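Local coordinates for mannose-specific lectin 3 chain 2 (Crocus vernus, PDB 3MEZ), which probably binds mannose as the second-domain chain of a heterotetrameric bulb-type lectin thought to agglutinate cells weakly, at residues C59-R62 with E68-I71; D70-D73 with N77-F80; N7-F10 with V14-D17. All blocks are in the same frame, centred on the assembly; numbering follows the deposited sequence.

Contact 1 of 3, residues C59-R62 with E68-I71. Unlike the reference sequence in segment 68-71: Glu68 (reference Gln).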
loop_
_atom_site.group_PDB
_atom_site.type_symbol
_atom_site.label_atom_id
_atom_site.label_comp_id
_atom_site.label_asym_id
_atom_site.label_seq_id
_atom_site.Cartn_x
_atom_site.Cartn_y
_atom_site.Cartn_z
ATOM N N CYS B 59 -13.303 -7.256 0.233
ATOM C CA CYS B 59 -12.539 -7.843 -0.865
ATOM C C CYS B 59 -11.356 -7.009 -1.301
ATOM O O CYS B 59 -11.391 -5.825 -1.188
ATOM C CB CYS B 59 -13.425 -8.118 -2.077
ATOM S SG CYS B 59 -14.665 -9.248 -1.736
ATOM N N PHE B 60 -10.311 -7.677 -1.737
ATOM C CA PHE B 60 -9.144 -7.040 -2.290
ATOM C C PHE B 60 -8.682 -7.707 -3.570
ATOM O O PHE B 60 -8.828 -8.872 -3.730
ATOM C CB PHE B 60 -7.987 -6.903 -1.279
ATOM C CG PHE B 60 -7.330 -8.182 -0.872
ATOM C CD1 PHE B 60 -7.850 -8.933 0.142
ATOM C CD2 PHE B 60 -6.167 -8.597 -1.447
ATOM C CE1 PHE B 60 -7.261 -10.053 0.545
ATOM C CE2 PHE B 60 -5.581 -9.727 -1.043
ATOM C CZ PHE B 60 -6.137 -10.467 -0.029
ATOM N N MET B 61 -8.101 -6.918 -4.442
ATOM C CA MET B 61 -7.444 -7.388 -5.626
ATOM C C MET B 61 -5.918 -7.340 -5.514
ATOM O O MET B 61 -5.374 -6.445 -4.970
ATOM C CB MET B 61 -7.893 -6.608 -6.835
ATOM C CG MET B 61 -7.700 -7.340 -8.064
ATOM S SD MET B 61 -6.168 -6.883 -8.761
ATOM C CE MET B 61 -6.624 -5.433 -9.621
ATOM N N ARG B 62 -5.280 -8.380 -6.009
ATOM C CA ARG B 62 -3.862 -8.528 -5.932
ATOM C C ARG B 62 -3.288 -9.067 -7.223
ATOM O O ARG B 62 -3.767 -10.009 -7.738
ATOM C CB ARG B 62 -3.470 -9.454 -4.769
ATOM C CG ARG B 62 -2.004 -9.785 -4.674
ATOM C CD ARG B 62 -1.625 -10.720 -3.510
ATOM N NE ARG B 62 -0.214 -11.054 -3.403
ATOM C CZ ARG B 62 0.401 -12.007 -4.086
ATOM N NH1 ARG B 62 -0.254 -12.733 -4.930
ATOM N NH2 ARG B 62 1.663 -12.248 -3.919
ATOM N N GLU B 68 -1.054 -13.498 -12.382
ATOM C CA GLU B 68 -2.452 -13.707 -12.050
ATOM C C GLU B 68 -3.085 -12.539 -11.317
ATOM O O GLU B 68 -2.461 -11.990 -10.499
ATOM C CB GLU B 68 -2.623 -15.012 -11.236
ATOM C CG GLU B 68 -2.322 -14.961 -9.742
ATOM C CD GLU B 68 -0.847 -15.040 -9.393
ATOM O OE1 GLU B 68 -0.460 -15.618 -8.382
ATOM O OE2 GLU B 68 -0.065 -14.496 -10.112
ATOM N N LEU B 69 -4.333 -12.221 -11.599
ATOM C CA LEU B 69 -5.110 -11.279 -10.816
ATOM C C LEU B 69 -6.211 -11.976 -10.047
ATOM O O LEU B 69 -7.122 -12.465 -10.638
ATOM C CB LEU B 69 -5.816 -10.290 -11.711
ATOM C CG LEU B 69 -5.236 -9.094 -12.402
ATOM C CD1 LEU B 69 -6.370 -8.354 -13.083
ATOM C CD2 LEU B 69 -4.560 -8.212 -11.437
ATOM N N ASP B 70 -6.120 -11.957 -8.730
ATOM C CA ASP B 70 -7.080 -12.550 -7.822
ATOM C C ASP B 70 -7.901 -11.496 -7.098
ATOM O O ASP B 70 -7.364 -10.546 -6.651
ATOM C CB ASP B 70 -6.379 -13.399 -6.751
ATOM C CG ASP B 70 -5.482 -14.470 -7.321
ATOM O OD1 ASP B 70 -5.950 -15.259 -8.095
ATOM O OD2 ASP B 70 -4.313 -14.511 -7.004
ATOM N N ILE B 71 -9.197 -11.702 -7.010
ATOM C CA ILE B 71 -10.039 -10.997 -6.100
ATOM C C ILE B 71 -10.334 -11.915 -4.915
ATOM O O ILE B 71 -10.866 -12.972 -5.060
ATOM C CB ILE B 71 -11.352 -10.532 -6.710
ATOM C CG1 ILE B 71 -11.101 -9.687 -7.929
ATOM C CG2 ILE B 71 -12.097 -9.774 -5.745
ATOM C CD1 ILE B 71 -12.288 -9.322 -8.654
HETATM O O HOH W 1 -2.667 -12.540 -6.403
#
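Met61 faces Ile71 across an antiparallel non-hydrogen-bonded pair, and its side chain shows how one flexible thioether can serve two neighbours. Its CB lies 4.0 Å from the carbonyl oxygen of Asp70. One bond further out, CG comes within 3.5 Å of that same Asp70 O and also touches Ile71 CG1. There the chain bends sharply (chi2 -95°), which turns SD toward Leu69, with only 3.4 Å between Met61 SD and Leu69 CD2. The terminal CE rests 3.9 Å from the same Leu69 CD2. Cys59, whose SG is disulfide-bonded to Cys34, lays its CB against Ile71 CG2. The next pair, Arg62 with Asp70, is closed by two backbone bonds: Arg62 N to Asp70 O (3.1 Å) and Asp70 N to Arg62 O (3.2 Å). A water gives Arg62 O a second donor, accepts from Arg62 NH1 at the edge and in the plane of the guanidinium, and donates to Asp70 OD2, which lies 2.6 Å from the water oxygen. Arg62 NH2 is anchored more strongly, by a salt bridge to Asp74 of the second subunit. The hairpin forms the middle of a four-stranded antiparallel sheet, between strands 14-16 and 78-81, with Met61 and Ile71 packing inward on Met30 of strand 26-30.

Contact 2 of 3, residues D70-D73 with N77-F80. Unlike the reference sequence in segment 77-80: Thr78 (reference Ser).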
loop_
_atom_site.group_PDB
_atom_site.type_symbol
_atom_site.label_atom_id
_atom_site.label_comp_id
_atom_site.label_asym_id
_atom_site.label_seq_id
_atom_site.Cartn_x
_atom_site.Cartn_y
_atom_site.Cartn_z
ATOM N N ASP B 70 -6.120 -11.957 -8.730
ATOM C CA ASP B 70 -7.080 -12.550 -7.822
ATOM C C ASP B 70 -7.901 -11.496 -7.098
ATOM O O ASP B 70 -7.364 -10.546 -6.651
ATOM C CB ASP B 70 -6.379 -13.399 -6.751
ATOM C CG ASP B 70 -5.482 -14.470 -7.321
ATOM O OD1 ASP B 70 -5.950 -15.259 -8.095
ATOM O OD2 ASP B 70 -4.313 -14.511 -7.004
ATOM N N ILE B 71 -9.197 -11.702 -7.010
ATOM C CA ILE B 71 -10.039 -10.997 -6.100
ATOM C C ILE B 71 -10.334 -11.915 -4.915
ATOM O O ILE B 71 -10.866 -12.972 -5.060
ATOM C CB ILE B 71 -11.352 -10.532 -6.710
ATOM C CG1 ILE B 71 -11.101 -9.687 -7.929
ATOM C CG2 ILE B 71 -12.097 -9.774 -5.745
ATOM C CD1 ILE B 71 -12.288 -9.322 -8.654
ATOM N N THR B 72 -9.959 -11.447 -3.743
ATOM C CA THR B 72 -9.876 -12.217 -2.544
ATOM C C THR B 72 -10.726 -11.620 -1.448
ATOM O O THR B 72 -10.756 -10.454 -1.295
ATOM C CB THR B 72 -8.408 -12.270 -2.078
ATOM O OG1 THR B 72 -7.570 -12.688 -3.152
ATOM C CG2 THR B 72 -8.244 -13.197 -0.946
ATOM N N ASP B 73 -11.439 -12.443 -0.728
ATOM C CA ASP B 73 -12.205 -11.992 0.417
ATOM C C ASP B 73 -11.433 -11.964 1.740
ATOM O O ASP B 73 -10.340 -12.404 1.804
ATOM C CB ASP B 73 -13.543 -12.714 0.540
ATOM C CG ASP B 73 -13.414 -14.135 1.023
ATOM O OD1 ASP B 73 -12.385 -14.585 1.419
ATOM O OD2 ASP B 73 -14.397 -14.810 0.938
ATOM N N ASN B 77 -10.410 -16.496 0.641
ATOM C CA ASN B 77 -10.921 -17.281 -0.474
ATOM C C ASN B 77 -10.916 -16.415 -1.736
ATOM O O ASN B 77 -11.252 -15.274 -1.684
ATOM C CB ASN B 77 -12.349 -17.793 -0.254
ATOM C CG ASN B 77 -12.544 -18.578 1.047
ATOM O OD1 ASN B 77 -11.810 -19.476 1.356
ATOM N ND2 ASN B 77 -13.584 -18.236 1.766
ATOM N N THR B 78 -10.558 -16.996 -2.866
ATOM C CA THR B 78 -10.551 -16.256 -4.090
ATOM C C THR B 78 -11.914 -16.309 -4.741
ATOM O O THR B 78 -12.403 -17.323 -5.066
ATOM C CB THR B 78 -9.499 -16.763 -5.038
ATOM O OG1 THR B 78 -9.887 -18.033 -5.515
ATOM C CG2 THR B 78 -8.260 -16.956 -4.351
ATOM N N VAL B 79 -12.522 -15.164 -4.820
ATOM C CA VAL B 79 -13.737 -14.839 -5.533
ATOM C C VAL B 79 -13.663 -14.851 -7.078
ATOM O O VAL B 79 -14.635 -15.111 -7.741
ATOM C CB VAL B 79 -14.253 -13.535 -4.987
ATOM C CG1 VAL B 79 -15.323 -13.015 -5.740
ATOM C CG2 VAL B 79 -14.754 -13.773 -3.600
ATOM N N PHE B 80 -12.531 -14.450 -7.626
ATOM C CA PHE B 80 -12.313 -14.392 -9.063
ATOM C C PHE B 80 -10.838 -14.538 -9.328
ATOM O O PHE B 80 -10.074 -13.981 -8.637
ATOM C CB PHE B 80 -12.817 -13.049 -9.593
ATOM C CG PHE B 80 -12.304 -12.669 -10.938
ATOM C CD1 PHE B 80 -13.080 -12.833 -12.047
ATOM C CD2 PHE B 80 -11.069 -12.125 -11.098
ATOM C CE1 PHE B 80 -12.605 -12.475 -13.284
ATOM C CE2 PHE B 80 -10.617 -11.779 -12.308
ATOM C CZ PHE B 80 -11.386 -11.942 -13.399
#
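Ile71 pairs with Phe80 and Thr72 with Thr78, so the antiparallel register slips by one residue at Val79. This is a classic beta bulge in the hairpin of strands 69-72 and 78-81: Val79 and Phe80 both face Ile71. The carbonyl oxygen of Ile71 receives both amides of the bulge, each weakly, with Val79 N at 2.8 Å but badly bent and Phe80 N at 3.4 Å. The return bond, from Ile71 N to Phe80 O at 2.9 Å, is straighter. Beyond the bulge, Asp73 N donates to Asn77 O over 3.0 Å.

Among the side chains, Ile71 CD1 lies 3.9 Å from Phe80 CB and approaches the ring obliquely. With Phe80 CG anti to its amide nitrogen (chi1 162°), the CD2 side of the ring lies beside Ile71 CD1. Val79 CB comes within 3.4 Å of Ile71 O, while Thr72 CG2 touches the carbonyl oxygen of Asn77. Thr72 and Thr78, on the same face, pack on Leu76 of the second subunit. At the turn Asp73 folds back over its backbone (chi1 74°), and OD1 accepts from Asn77 N and, weakly, from Arg75 N. Asn77 N lies 2.9 Å from Asp73 OD1, 36° out of the carboxylate plane, and the Asn77 amide crosses that carboxylate with ND2 3.6 Å from Asp73 OD2.

Contact 3 of 3, residues N7-F10 with V14-D17. Unlike the reference sequence in segment 14-17: Met15 (reference Gln).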
loop_
_atom_site.group_PDB
_atom_site.type_symbol
_atom_site.label_atom_id
_atom_site.label_comp_id
_atom_site.label_asym_id
_atom_site.label_seq_id
_atom_site.Cartn_x
_atom_site.Cartn_y
_atom_site.Cartn_z
ATOM N N ASN B 7 -1.433 4.741 -12.796
ATOM C CA ASN B 7 -1.776 3.986 -13.982
ATOM C C ASN B 7 -1.278 2.540 -14.057
ATOM O O ASN B 7 -1.608 1.855 -14.959
ATOM C CB ASN B 7 -1.347 4.743 -15.228
ATOM C CG ASN B 7 0.148 4.895 -15.336
ATOM O OD1 ASN B 7 0.816 5.111 -14.374
ATOM N ND2 ASN B 7 0.652 4.800 -16.543
ATOM N N VAL B 8 -0.495 2.105 -13.080
ATOM C CA VAL B 8 0.142 0.805 -13.071
ATOM C C VAL B 8 0.105 0.151 -11.694
ATOM O O VAL B 8 0.350 0.815 -10.750
ATOM C CB VAL B 8 1.617 0.965 -13.404
ATOM C CG1 VAL B 8 2.331 -0.325 -13.342
ATOM C CG2 VAL B 8 1.817 1.636 -14.710
ATOM N N LEU B 9 -0.162 -1.143 -11.633
ATOM C CA LEU B 9 -0.070 -1.963 -10.428
ATOM C C LEU B 9 1.030 -3.010 -10.625
ATOM O O LEU B 9 1.041 -3.644 -11.621
ATOM C CB LEU B 9 -1.390 -2.679 -10.146
ATOM C CG LEU B 9 -1.605 -3.342 -8.791
ATOM C CD1 LEU B 9 -1.868 -2.303 -7.779
ATOM C CD2 LEU B 9 -2.689 -4.353 -8.768
ATOM N N PHE B 10 1.928 -3.139 -9.668
ATOM C CA PHE B 10 3.046 -4.040 -9.712
ATOM C C PHE B 10 2.755 -5.294 -8.885
ATOM O O PHE B 10 1.973 -5.233 -7.987
ATOM C CB PHE B 10 4.290 -3.368 -9.186
ATOM C CG PHE B 10 4.662 -2.115 -9.893
ATOM C CD1 PHE B 10 5.441 -2.147 -11.024
ATOM C CD2 PHE B 10 4.252 -0.898 -9.425
ATOM C CE1 PHE B 10 5.763 -1.023 -11.660
ATOM C CE2 PHE B 10 4.582 0.212 -10.098
ATOM C CZ PHE B 10 5.341 0.142 -11.192
ATOM N N VAL B 14 -1.848 -4.397 -3.889
ATOM C CA VAL B 14 -3.251 -4.665 -3.727
ATOM C C VAL B 14 -4.121 -3.408 -3.862
ATOM O O VAL B 14 -3.671 -2.347 -3.651
ATOM C CB VAL B 14 -3.552 -5.299 -2.361
ATOM C CG1 VAL B 14 -2.831 -6.548 -2.177
ATOM C CG2 VAL B 14 -3.219 -4.354 -1.279
ATOM N N MET B 15 -5.369 -3.588 -4.220
ATOM C CA MET B 15 -6.342 -2.528 -4.257
ATOM C C MET B 15 -7.605 -2.948 -3.518
ATOM O O MET B 15 -8.055 -4.043 -3.672
ATOM C CB MET B 15 -6.694 -2.173 -5.682
ATOM C CG MET B 15 -5.622 -1.584 -6.492
ATOM S SD MET B 15 -6.202 -0.948 -8.084
ATOM C CE MET B 15 -6.434 -2.402 -8.878
ATOM N N TYR B 16 -8.142 -2.065 -2.703
ATOM C CA TYR B 16 -9.356 -2.335 -1.991
ATOM C C TYR B 16 -10.183 -1.091 -1.682
ATOM O O TYR B 16 -9.690 -0.005 -1.707
ATOM C CB TYR B 16 -9.067 -3.147 -0.736
ATOM C CG TYR B 16 -8.082 -2.512 0.187
ATOM C CD1 TYR B 16 -6.754 -2.795 0.100
ATOM C CD2 TYR B 16 -8.480 -1.607 1.120
ATOM C CE1 TYR B 16 -5.859 -2.223 0.893
ATOM C CE2 TYR B 16 -7.593 -1.016 1.933
ATOM C CZ TYR B 16 -6.284 -1.320 1.827
ATOM O OH TYR B 16 -5.431 -0.717 2.637
ATOM N N ASP B 17 -11.457 -1.290 -1.422
ATOM C CA ASP B 17 -12.312 -0.247 -0.953
ATOM C C ASP B 17 -12.322 1.000 -1.834
ATOM O O ASP B 17 -12.115 2.055 -1.361
ATOM C CB ASP B 17 -11.920 0.120 0.454
ATOM C CG ASP B 17 -13.009 0.800 1.198
ATOM O OD1 ASP B 17 -14.144 0.720 0.804
ATOM O OD2 ASP B 17 -12.699 1.441 2.156
#
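Leu9 and Met15 point toward each other from their backbones, and their torsions set which atoms touch. In Leu9, CG stands opposite the amide nitrogen (chi1 -167°), placing the branch so that CD1 is the methyl nearest Met15. In Met15, CG stands opposite the carbonyl carbon (chi1 -66°) and the chain runs on extended to SD before the last bond turns it (chi3 -74°). The meeting is methyl against methylene, with Leu9 CD1 4.0 Å from Met15 CG. The bend at the sulfur also brings the far end of the methionine back toward the leucine, leaving Met15 CE 4.2 Å from Leu9 CD2. The same Leu9 CD1 also approaches the backbone N of Val14, more loosely, at 4.4 Å.

The two backbones remain well separated, the nearest CA atoms being Leu9 CA and Val14 CA at 7.9 Å. These strands belong to different sheets: 8-10 pairs with 92-95, and 14-16 pairs with 60-63. Bulb-type lectins have the beta-prism II fold, three antiparallel sheets wrapped round a central axis, and the pair lies inside that wrap. Leu9 also packs on Leu63 and Leu93, and Met15 on Met61. On the outer side of strand 14-16, Tyr16 OH bonds to Ile2 N of the second subunit.

With carbon alone at the meeting side-chain atoms, the contact between the sheets has no polar directionality: it rests on dispersion and on exclusion of water.

How the contacts relate
Contacts 1 and 2 share Asp70 and Ile71, since strand 69-72 is paired on one edge by 60-63 and on the other by 78-81. Contact 3 joins this sheet to another and meets contact 1 through Met15 N and Met61 O, 3.0 Å apart, probably a hydrogen bond. Contacts 1 and 3 are buried, contact 2 only partly so, and their chemistry follows: regular pairing with a polar, water-bridged face turned to the second subunit in contact 1, irregular pairing and an aspartate side chain bonded to a backbone amide at the more open hairpin end in contact 2, purely apolar touch in contact 3. Contacts 2 and 3 do not meet, with nearest atoms about 7 Å apart.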